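Local coordinates for glycoside hydrolase family protein (Novosphingobium sp. PP1Y, PDB 6Q2F) that hydrolyses alpha-L-rhamnosidic bonds, probably releasing rhamnose from the non-reducing ends of glycosides, at residues D837-E840 / W841-V845; A1082-K1085 / G1086-L1090; R1101-G1104 / D1105-G1109. All coordinates share one frame; numbering follows the deposited sequence.

Contact 1. Residues D837-E840 / W841-V845; sequences DLTE and WSSLV
The N-terminal part of helix 838-848 sets T839 against S843 and E840 against L844, one turn on in each case. This helix lies in the connection between the parallel strands 818-820 and 860-863 of a mixed alpha/beta sheet. Two regular i to i+4 bonds hold the turn. S843 N donates to T839 O over 3.1 Å, in the carbonyl plane. L844 N donates to E840 O over 2.9 Å, with an N-H...O angle of 162°. An earlier i to i+3 bond, from W841 N to L838 O, is weak. The S843 hydroxyl folds back over the turn. Its OG stands 3.1 Å from T839 O and 3.9 Å from the T839 methyl CG2.

E840 and L844 run side by side on the next strip of the helix. CG of E840 is anti to the backbone N (chi1 178°), and the chain stays extended beyond it. This carries the stem along L844, where E840 CG and L844 CD1 are 4.0 Å apart. L844 CG also sits 3.3 Å from E840 O, beside the bond its own N-H makes. Beyond this pair, OE1 of E840 forms a salt bridge with R807 of helix 803-814. L844 rests on L806 and A810 of the same helix. W841 leaves on another side. V845 CG2 lies 3.6 Å above one face of its indole, nearer the ring's edge than its middle, and NE1 bonds to M801 O.

E840 thus does two jobs: its methylenes pack beside a leucine, and its carboxylate meets an arginine. R807 would probably favour the charged form of E840, while the nearby D837 carboxylate, itself only a weak, long ion partner of R807, would work against it.

Contact 2. Residues A1082-K1085 / G1086-L1090; sequences AVRK and GQNTL
N1088 reaches back across the turn to R1084, and its carboxamide grips both backbone polar groups of that residue. From CB the chain turns so that CG is anti to the carbonyl carbon (chi1 -64°), which turns the amide toward the backbone of R1084. CG itself lies 3.5 Å from R1084 O. OD1 accepts from R1084 N at 2.6 Å. The bond is short and nearly straight, with an N-H...O angle of 167°, and it uses a lone pair of OD1 in the carbonyl plane. The same oxygen packs 3.2 Å from V1083 CA and 3.4 Å from R1084 CG. OD1 has a second donor in N1063 ND2. On the other branch, ND2 donates to R1084 O over 2.9 Å. That oxygen lies close to the amide plane, 8° out of it. ND2 also makes a weak bond to F1035 O.

The two bonds pair the amide with the R1084 backbone much as a residue of a neighbouring antiparallel strand would. They fix its rotation and tell OD1 from ND2. The R1084 stem crosses the N1088 amide obliquely and brings CD 3.6 Å from Q1087 O. G1086 allows the chain to reverse here: a CB at this position would clash with K1085 O.

The loop 1082-1085 leads from strand 1076-1078, in a four-stranded antiparallel sheet, into strand 1086-1095, in a six-stranded one. This is consistent with the beta-sandwich of a galactose-binding domain-like module. Strand 1086-1095 runs between strands 1028-1037 and 1057-1062. V1083 packs on V1062 and on L1047 of strand 1047-1055, while L1090 enters the interior against F1035, V1060 and L1049.

Contact 3. Residues R1101-G1104 / D1105-G1109; sequences RLIG and DQQEG
The R1101 guanidinium and the D1105 carboxylate meet with their planes 49° apart, and D1105 OD1 approaches the guanidinium obliquely. This one oxygen takes both bonds of the salt bridge: R1101 NH2 lies 3.0 Å and R1101 NE 3.2 Å from D1105 OD1, each a bent, weak hydrogen bond. R1101 reaches it by leaving anti to its own N (chi1 -170°) and then bending at chi2 and chi3 toward the C-terminal end of the helix. OD2 of D1105 accepts from T1114 N, so the carboxylate also ties the helix to the following loop. With an alanine at R1101, the buried D1105 carboxylate would probably keep T1114 but lose its charged mate. G1104 lets the guanidinium lie close, since a CB there would clash with R1101 NH2.

A water bridges L1102 O and Q1106 OE1, donating to both. D1105 N bonds weakly to R1101 O, four residues back, and to L1102 O, three back. Q1106 N donates to I1103 O over 2.9 Å, from above the carbonyl plane, and Q1107 N weakly to G1104 O. This shift from i+4 to i+3 bonds is common where a helix ends, here the short helix 1099-1105 of the galactose-binding-like region.

Followed from the N terminus, the three contacts come in series, and none nests in or crosses another. Each joins segments that adjoin in the chain. Contact 1 lies in the range of the alpha-L-rhamnosidase family, within a helix that packs on helix 803-814. Contacts 2 and 3 belong to the galactose-binding domain-like range. Contact 2 closes the turn that leads into strand 1086-1095. Helix 1099-1105 follows that strand, and contact 3 ties its end to the loop before strand 1115-1116. Centres of contacts 2 and 3 are about 40 Å apart. Contact 1 lies across the chain's centre from both, its centre about 81 Å from that of contact 2.

Contact 1. Residues D837-E840 / W841-V845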
ATOM      1  N   ASP A 837      29.140  23.380   4.080  1.00 50.03           N
ATOM      2  CA  ASP A 837      28.246  24.121   3.191  1.00 55.53           C
ATOM      3  C   ASP A 837      27.112  24.859   3.887  1.00 65.90           C
ATOM      4  O   ASP A 837      26.043  25.070   3.366  1.00 65.27           O
ATOM      5  CB  ASP A 837      27.686  23.214   2.106  1.00 46.89           C
ATOM      6  CG  ASP A 837      28.719  22.760   1.136  1.00 48.59           C
ATOM      7  OD1 ASP A 837      29.476  23.573   0.635  1.00 53.51           O
ATOM      8  OD2 ASP A 837      28.779  21.580   0.854  1.00 48.77           O
ATOM      9  N   LEU A 838      27.375  25.255   5.093  1.00 83.80           N
ATOM     10  CA  LEU A 838      26.439  26.004   5.909  1.00 90.60           C
ATOM     11  C   LEU A 838      25.707  27.094   5.138  1.00 84.42           C
ATOM     12  O   LEU A 838      24.528  26.994   4.818  1.00 82.73           O
ATOM     13  CB  LEU A 838      27.244  26.680   7.024  1.00 99.74           C
ATOM     14  CG  LEU A 838      28.778  26.564   6.999  1.00 93.68           C
ATOM     15  CD1 LEU A 838      29.442  27.604   7.873  1.00 93.76           C
ATOM     16  CD2 LEU A 838      29.171  25.160   7.399  1.00 90.15           C
ATOM     17  N   THR A 839      26.458  28.140   4.861  1.00 60.77           N
ATOM     18  CA  THR A 839      26.045  29.320   4.153  1.00 50.07           C
ATOM     19  C   THR A 839      25.260  29.166   2.864  1.00 41.90           C
ATOM     20  O   THR A 839      24.420  29.950   2.582  1.00 42.15           O
ATOM     21  CB  THR A 839      27.333  30.092   3.829  1.00 53.77           C
ATOM     22  OG1 THR A 839      27.940  30.466   5.054  1.00 62.11           O
ATOM     23  CG2 THR A 839      27.105  31.316   2.980  1.00 50.41           C
ATOM     24  N   GLU A 840      25.570  28.171   2.083  1.00 38.06           N
ATOM     25  CA  GLU A 840      24.963  27.980   0.770  1.00 37.99           C
ATOM     26  C   GLU A 840      23.468  27.690   0.863  1.00 44.54           C
ATOM     27  O   GLU A 840      22.685  28.179   0.036  1.00 39.75           O
ATOM     28  CB  GLU A 840      25.686  26.860   0.018  1.00 33.93           C
ATOM     29  CG  GLU A 840      25.079  26.576  -1.354  1.00 39.42           C
ATOM     30  CD  GLU A 840      25.746  25.412  -2.060  1.00 43.70           C
ATOM     31  OE1 GLU A 840      26.744  24.882  -1.527  1.00 44.52           O
ATOM     32  OE2 GLU A 840      25.266  25.029  -3.142  1.00 44.92           O
ATOM     33  N   TRP A 841      23.051  26.909   1.862  1.00 42.97           N
ATOM     34  CA  TRP A 841      21.629  26.623   2.044  1.00 34.73           C
ATOM     35  C   TRP A 841      20.846  27.917   2.209  1.00 36.90           C
ATOM     36  O   TRP A 841      19.833  28.133   1.535  1.00 39.71           O
ATOM     37  CB  TRP A 841      21.434  25.712   3.261  1.00 35.93           C
ATOM     38  CG  TRP A 841      20.047  25.150   3.455  1.00 31.32           C
ATOM     39  CD1 TRP A 841      19.621  23.906   3.103  1.00 31.31           C
ATOM     40  CD2 TRP A 841      18.917  25.798   4.075  1.00 27.76           C
ATOM     41  NE1 TRP A 841      18.303  23.736   3.451  1.00 33.25           N
ATOM     42  CE2 TRP A 841      17.845  24.879   4.049  1.00 31.54           C
ATOM     43  CE3 TRP A 841      18.714  27.052   4.655  1.00 30.00           C
ATOM     44  CZ2 TRP A 841      16.588  25.177   4.570  1.00 29.08           C
ATOM     45  CZ3 TRP A 841      17.464  27.347   5.170  1.00 34.45           C
ATOM     46  CH2 TRP A 841      16.417  26.416   5.123  1.00 33.74           C
ATOM     47  N   SER A 842      21.328  28.806   3.084  1.00 37.43           N
ATOM     48  CA  SER A 842      20.654  30.081   3.316  1.00 47.22           C
ATOM     49  C   SER A 842      20.687  30.972   2.078  1.00 44.46           C
ATOM     50  O   SER A 842      19.725  31.696   1.804  1.00 46.33           O
ATOM     51  CB  SER A 842      21.288  30.810   4.501  1.00 44.50           C
ATOM     52  OG  SER A 842      20.850  30.260   5.734  1.00 53.06           O
ATOM     53  N   SER A 843      21.793  30.958   1.334  1.00 41.60           N
ATOM     54  CA  SER A 843      21.867  31.783   0.131  1.00 46.28           C
ATOM     55  C   SER A 843      20.837  31.328  -0.892  1.00 39.80           C
ATOM     56  O   SER A 843      20.170  32.149  -1.529  1.00 41.71           O
ATOM     57  CB  SER A 843      23.273  31.725  -0.469  1.00 40.33           C
ATOM     58  OG  SER A 843      24.229  32.222   0.443  1.00 57.31           O
ATOM     59  N   LEU A 844      20.705  30.013  -1.065  1.00 31.21           N
ATOM     60  CA  LEU A 844      19.760  29.494  -2.039  1.00 34.65           C
ATOM     61  C   LEU A 844      18.331  29.805  -1.621  1.00 36.27           C
ATOM     62  O   LEU A 844      17.500  30.155  -2.463  1.00 43.39           O
ATOM     63  CB  LEU A 844      19.968  27.988  -2.223  1.00 33.86           C
ATOM     64  CG  LEU A 844      21.270  27.633  -2.946  1.00 34.41           C
ATOM     65  CD1 LEU A 844      21.465  26.128  -2.999  1.00 36.54           C
ATOM     66  CD2 LEU A 844      21.260  28.200  -4.355  1.00 30.50           C
ATOM     67  N   VAL A 845      18.028  29.694  -0.323  1.00 34.01           N
ATOM     68  CA  VAL A 845      16.694  30.073   0.125  1.00 36.92           C
ATOM     69  C   VAL A 845      16.454  31.550  -0.156  1.00 38.45           C
ATOM     70  O   VAL A 845      15.403  31.929  -0.680  1.00 39.41           O
ATOM     71  CB  VAL A 845      16.492  29.730   1.610  1.00 38.00           C
ATOM     72  CG1 VAL A 845      15.215  30.377   2.126  1.00 36.75           C
ATOM     73  CG2 VAL A 845      16.401  28.214   1.791  1.00 36.41           C
TER

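Contact 2. Residues A1082-K1085 / G1086-L1090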
ATOM      1  N   ALA A1082     -30.692  -7.385 -33.641  1.00 43.40           N
ATOM      2  CA  ALA A1082     -30.993  -8.797 -33.505  1.00 45.01           C
ATOM      3  C   ALA A1082     -32.471  -9.129 -33.681  1.00 41.92           C
ATOM      4  O   ALA A1082     -32.800 -10.303 -33.863  1.00 45.01           O
ATOM      5  CB  ALA A1082     -30.520  -9.301 -32.142  1.00 36.63           C
ATOM      6  N   VAL A1083     -33.368  -8.141 -33.618  1.00 45.38           N
ATOM      7  CA  VAL A1083     -34.798  -8.439 -33.706  1.00 47.88           C
ATOM      8  C   VAL A1083     -35.208  -8.635 -35.162  1.00 45.82           C
ATOM      9  O   VAL A1083     -34.530  -8.210 -36.106  1.00 53.14           O
ATOM     10  CB  VAL A1083     -35.668  -7.347 -33.050  1.00 48.56           C
ATOM     11  CG1 VAL A1083     -35.426  -7.258 -31.557  1.00 44.81           C
ATOM     12  CG2 VAL A1083     -35.436  -5.995 -33.739  1.00 36.06           C
ATOM     13  N   ARG A1084     -36.366  -9.253 -35.331  1.00 47.50           N
ATOM     14  CA  ARG A1084     -36.984  -9.452 -36.628  1.00 44.60           C
ATOM     15  C   ARG A1084     -38.419  -8.954 -36.558  1.00 49.94           C
ATOM     16  O   ARG A1084     -39.001  -8.831 -35.475  1.00 47.45           O
ATOM     17  CB  ARG A1084     -36.970 -10.931 -37.022  1.00 42.89           C
ATOM     18  CG  ARG A1084     -37.771 -11.760 -36.075  1.00 44.89           C
ATOM     19  CD  ARG A1084     -37.434 -13.255 -36.158  1.00 51.32           C
ATOM     20  NE  ARG A1084     -37.406 -13.726 -37.537  1.00 58.88           N
ATOM     21  CZ  ARG A1084     -37.318 -15.004 -37.896  1.00 61.10           C
ATOM     22  NH1 ARG A1084     -37.256 -15.963 -36.979  1.00 58.37           N
ATOM     23  NH2 ARG A1084     -37.287 -15.324 -39.178  1.00 65.04           N
ATOM     24  N   LYS A1085     -39.007  -8.746 -37.713  1.00 51.30           N
ATOM     25  CA  LYS A1085     -40.381  -8.338 -37.799  1.00 56.73           C
ATOM     26  C   LYS A1085     -41.269  -9.466 -37.281  1.00 51.35           C
ATOM     27  O   LYS A1085     -41.114 -10.577 -37.660  1.00 50.04           O
ATOM     28  CB  LYS A1085     -40.686  -8.092 -39.262  1.00 60.36           C
ATOM     29  CG  LYS A1085     -41.592  -6.926 -39.521  1.00 74.12           C
ATOM     30  CD  LYS A1085     -40.912  -5.625 -39.208  1.00 70.37           C
ATOM     31  CE  LYS A1085     -41.864  -4.484 -39.432  1.00 73.47           C
ATOM     32  NZ  LYS A1085     -42.410  -4.500 -40.807  1.00 85.78           N
ATOM     33  N   GLY A1086     -42.211  -9.171 -36.427  1.00 47.82           N
ATOM     34  CA  GLY A1086     -43.095 -10.202 -35.906  1.00 43.76           C
ATOM     35  C   GLY A1086     -42.640 -10.807 -34.593  1.00 44.27           C
ATOM     36  O   GLY A1086     -42.124 -10.102 -33.723  1.00 41.95           O
ATOM     37  N   GLN A1087     -42.826 -12.114 -34.430  1.00 47.00           N
ATOM     38  CA  GLN A1087     -42.482 -12.761 -33.176  1.00 47.87           C
ATOM     39  C   GLN A1087     -40.979 -12.975 -33.067  1.00 46.44           C
ATOM     40  O   GLN A1087     -40.325 -13.404 -34.024  1.00 48.67           O
ATOM     41  CB  GLN A1087     -43.205 -14.100 -33.049  1.00 62.70           C
ATOM     42  CG  GLN A1087     -43.510 -14.508 -31.603  1.00 71.10           C
ATOM     43  CD  GLN A1087     -44.758 -13.824 -31.054  1.00 75.41           C
ATOM     44  OE1 GLN A1087     -45.098 -12.711 -31.445  1.00 67.83           O
ATOM     45  NE2 GLN A1087     -45.459 -14.511 -30.159  1.00 89.60           N
ATOM     46  N   ASN A1088     -40.443 -12.674 -31.885  1.00 42.02           N
ATOM     47  CA  ASN A1088     -39.031 -12.821 -31.558  1.00 42.43           C
ATOM     48  C   ASN A1088     -38.901 -13.677 -30.307  1.00 47.35           C
ATOM     49  O   ASN A1088     -39.721 -13.572 -29.389  1.00 44.47           O
ATOM     50  CB  ASN A1088     -38.370 -11.465 -31.297  1.00 37.91           C
ATOM     51  CG  ASN A1088     -38.350 -10.562 -32.525  1.00 45.29           C
ATOM     52  OD1 ASN A1088     -37.288 -10.264 -33.075  1.00 39.90           O
ATOM     53  ND2 ASN A1088     -39.532 -10.120 -32.958  1.00 44.72           N
ATOM     54  N   THR A1089     -37.861 -14.508 -30.254  1.00 41.33           N
ATOM     55  CA  THR A1089     -37.589 -15.278 -29.055  1.00 44.20           C
ATOM     56  C   THR A1089     -36.637 -14.477 -28.178  1.00 42.18           C
ATOM     57  O   THR A1089     -35.782 -13.738 -28.676  1.00 44.10           O
ATOM     58  CB  THR A1089     -37.012 -16.658 -29.386  1.00 46.59           C
ATOM     59  OG1 THR A1089     -35.712 -16.522 -29.945  1.00 57.39           O
ATOM     60  CG2 THR A1089     -37.919 -17.383 -30.423  1.00 41.70           C
ATOM     61  N   LEU A1090     -36.819 -14.609 -26.871  1.00 37.24           N
ATOM     62  CA  LEU A1090     -36.049 -13.881 -25.873  1.00 34.85           C
ATOM     63  C   LEU A1090     -35.620 -14.884 -24.816  1.00 44.96           C
ATOM     64  O   LEU A1090     -36.460 -15.608 -24.271  1.00 39.08           O
ATOM     65  CB  LEU A1090     -36.882 -12.756 -25.242  1.00 35.23           C
ATOM     66  CG  LEU A1090     -36.236 -11.919 -24.132  1.00 34.39           C
ATOM     67  CD1 LEU A1090     -34.988 -11.190 -24.639  1.00 33.37           C
ATOM     68  CD2 LEU A1090     -37.248 -10.882 -23.626  1.00 35.90           C
TER

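Contact 3. Residues R1101-G1104 / D1105-G1109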
ATOM      1  N   ARG A1101     -28.186 -19.242  -1.503  1.00 34.36           N
ATOM      2  CA  ARG A1101     -28.079 -20.687  -1.290  1.00 39.72           C
ATOM      3  C   ARG A1101     -27.279 -21.011  -0.036  1.00 42.05           C
ATOM      4  O   ARG A1101     -27.492 -22.062   0.579  1.00 39.65           O
ATOM      5  CB  ARG A1101     -27.431 -21.355  -2.504  1.00 37.78           C
ATOM      6  CG  ARG A1101     -27.503 -22.873  -2.479  1.00 40.47           C
ATOM      7  CD  ARG A1101     -28.980 -23.331  -2.431  1.00 40.84           C
ATOM      8  NE  ARG A1101     -29.403 -23.743  -1.098  1.00 34.75           N
ATOM      9  CZ  ARG A1101     -30.582 -24.298  -0.820  1.00 42.42           C
ATOM     10  NH1 ARG A1101     -31.461 -24.512  -1.783  1.00 41.83           N
ATOM     11  NH2 ARG A1101     -30.878 -24.650   0.424  1.00 36.88           N
ATOM     12  N   LEU A1102     -26.337 -20.142   0.332  1.00 38.43           N
ATOM     13  CA  LEU A1102     -25.635 -20.300   1.598  1.00 32.06           C
ATOM     14  C   LEU A1102     -26.592 -20.093   2.761  1.00 39.61           C
ATOM     15  O   LEU A1102     -26.629 -20.893   3.699  1.00 48.70           O
ATOM     16  CB  LEU A1102     -24.467 -19.312   1.682  1.00 31.01           C
ATOM     17  CG  LEU A1102     -23.223 -19.570   0.826  1.00 35.19           C
ATOM     18  CD1 LEU A1102     -22.335 -18.335   0.814  1.00 28.97           C
ATOM     19  CD2 LEU A1102     -22.449 -20.768   1.391  1.00 37.26           C
ATOM     20  N   ILE A1103     -27.371 -19.010   2.717  1.00 44.93           N
ATOM     21  CA  ILE A1103     -28.392 -18.809   3.737  1.00 45.86           C
ATOM     22  C   ILE A1103     -29.383 -19.964   3.733  1.00 44.47           C
ATOM     23  O   ILE A1103     -29.732 -20.506   4.787  1.00 48.40           O
ATOM     24  CB  ILE A1103     -29.082 -17.456   3.525  1.00 42.81           C
ATOM     25  CG1 ILE A1103     -28.046 -16.341   3.688  1.00 40.23           C
ATOM     26  CG2 ILE A1103     -30.256 -17.325   4.489  1.00 39.88           C
ATOM     27  CD1 ILE A1103     -28.521 -14.997   3.196  1.00 46.56           C
ATOM     28  N   GLY A1104     -29.820 -20.385   2.545  1.00 44.70           N
ATOM     29  CA  GLY A1104     -30.771 -21.480   2.460  1.00 43.20           C
ATOM     30  C   GLY A1104     -30.272 -22.748   3.118  1.00 46.96           C
ATOM     31  O   GLY A1104     -31.065 -23.541   3.626  1.00 45.61           O
ATOM     32  N   ASP A1105     -28.952 -22.950   3.143  1.00 50.91           N
ATOM     33  CA  ASP A1105     -28.389 -24.159   3.733  1.00 50.06           C
ATOM     34  C   ASP A1105     -28.351 -24.110   5.249  1.00 51.69           C
ATOM     35  O   ASP A1105     -28.140 -25.149   5.882  1.00 56.13           O
ATOM     36  CB  ASP A1105     -26.987 -24.416   3.190  1.00 50.88           C
ATOM     37  CG  ASP A1105     -27.006 -25.176   1.881  1.00 48.97           C
ATOM     38  OD1 ASP A1105     -28.101 -25.370   1.320  1.00 52.64           O
ATOM     39  OD2 ASP A1105     -25.920 -25.567   1.408  1.00 55.59           O
ATOM     40  N   GLN A1106     -28.546 -22.939   5.845  1.00 53.20           N
ATOM     41  CA  GLN A1106     -28.643 -22.812   7.291  1.00 52.59           C
ATOM     42  C   GLN A1106     -30.049 -23.045   7.816  1.00 55.29           C
ATOM     43  O   GLN A1106     -30.236 -23.082   9.036  1.00 63.40           O
ATOM     44  CB  GLN A1106     -28.174 -21.423   7.731  1.00 57.87           C
ATOM     45  CG  GLN A1106     -26.718 -21.192   7.492  1.00 57.29           C
ATOM     46  CD  GLN A1106     -25.862 -22.137   8.296  1.00 68.55           C
ATOM     47  OE1 GLN A1106     -25.076 -22.899   7.736  1.00 71.05           O
ATOM     48  NE2 GLN A1106     -26.008 -22.100   9.622  1.00 70.85           N
ATOM     49  N   GLN A1107     -31.033 -23.189   6.935  1.00 54.06           N
ATOM     50  CA  GLN A1107     -32.413 -23.332   7.380  1.00 57.92           C
ATOM     51  C   GLN A1107     -32.627 -24.719   7.972  1.00 66.41           C
ATOM     52  O   GLN A1107     -32.050 -25.705   7.506  1.00 65.10           O
ATOM     53  CB  GLN A1107     -33.385 -23.095   6.218  1.00 57.27           C
ATOM     54  CG  GLN A1107     -33.237 -21.753   5.520  1.00 56.50           C
ATOM     55  CD  GLN A1107     -33.282 -20.580   6.477  1.00 58.76           C
ATOM     56  OE1 GLN A1107     -32.377 -19.735   6.492  1.00 64.74           O
ATOM     57  NE2 GLN A1107     -34.334 -20.512   7.276  1.00 55.61           N
ATOM     58  N   GLU A1108     -33.453 -24.785   9.017  1.00 70.45           N
ATOM     59  CA  GLU A1108     -33.799 -26.067   9.620  1.00 69.44           C
ATOM     60  C   GLU A1108     -34.381 -27.005   8.572  1.00 70.60           C
ATOM     61  O   GLU A1108     -35.284 -26.629   7.816  1.00 69.63           O
ATOM     62  CB  GLU A1108     -34.793 -25.863  10.765  1.00 71.30           C
ATOM     63  CG  GLU A1108     -34.151 -25.483  12.089  1.00 78.53           C
ATOM     64  CD  GLU A1108     -34.641 -26.359  13.231  1.00 93.72           C
ATOM     65  OE1 GLU A1108     -33.946 -27.345  13.563  1.00 94.43           O
ATOM     66  OE2 GLU A1108     -35.735 -26.079  13.776  1.00 96.52           O
ATOM     67  N   GLY A1109     -33.844 -28.222   8.515  1.00 74.34           N
ATOM     68  CA  GLY A1109     -34.292 -29.223   7.568  1.00 78.66           C
ATOM     69  C   GLY A1109     -33.633 -29.152   6.212  1.00 78.12           C
ATOM     70  O   GLY A1109     -33.997 -29.933   5.322  1.00 82.70           O
TER
HETATM   71  O   HOH W   1     -24.638 -22.130   5.141  1.00 55.37           O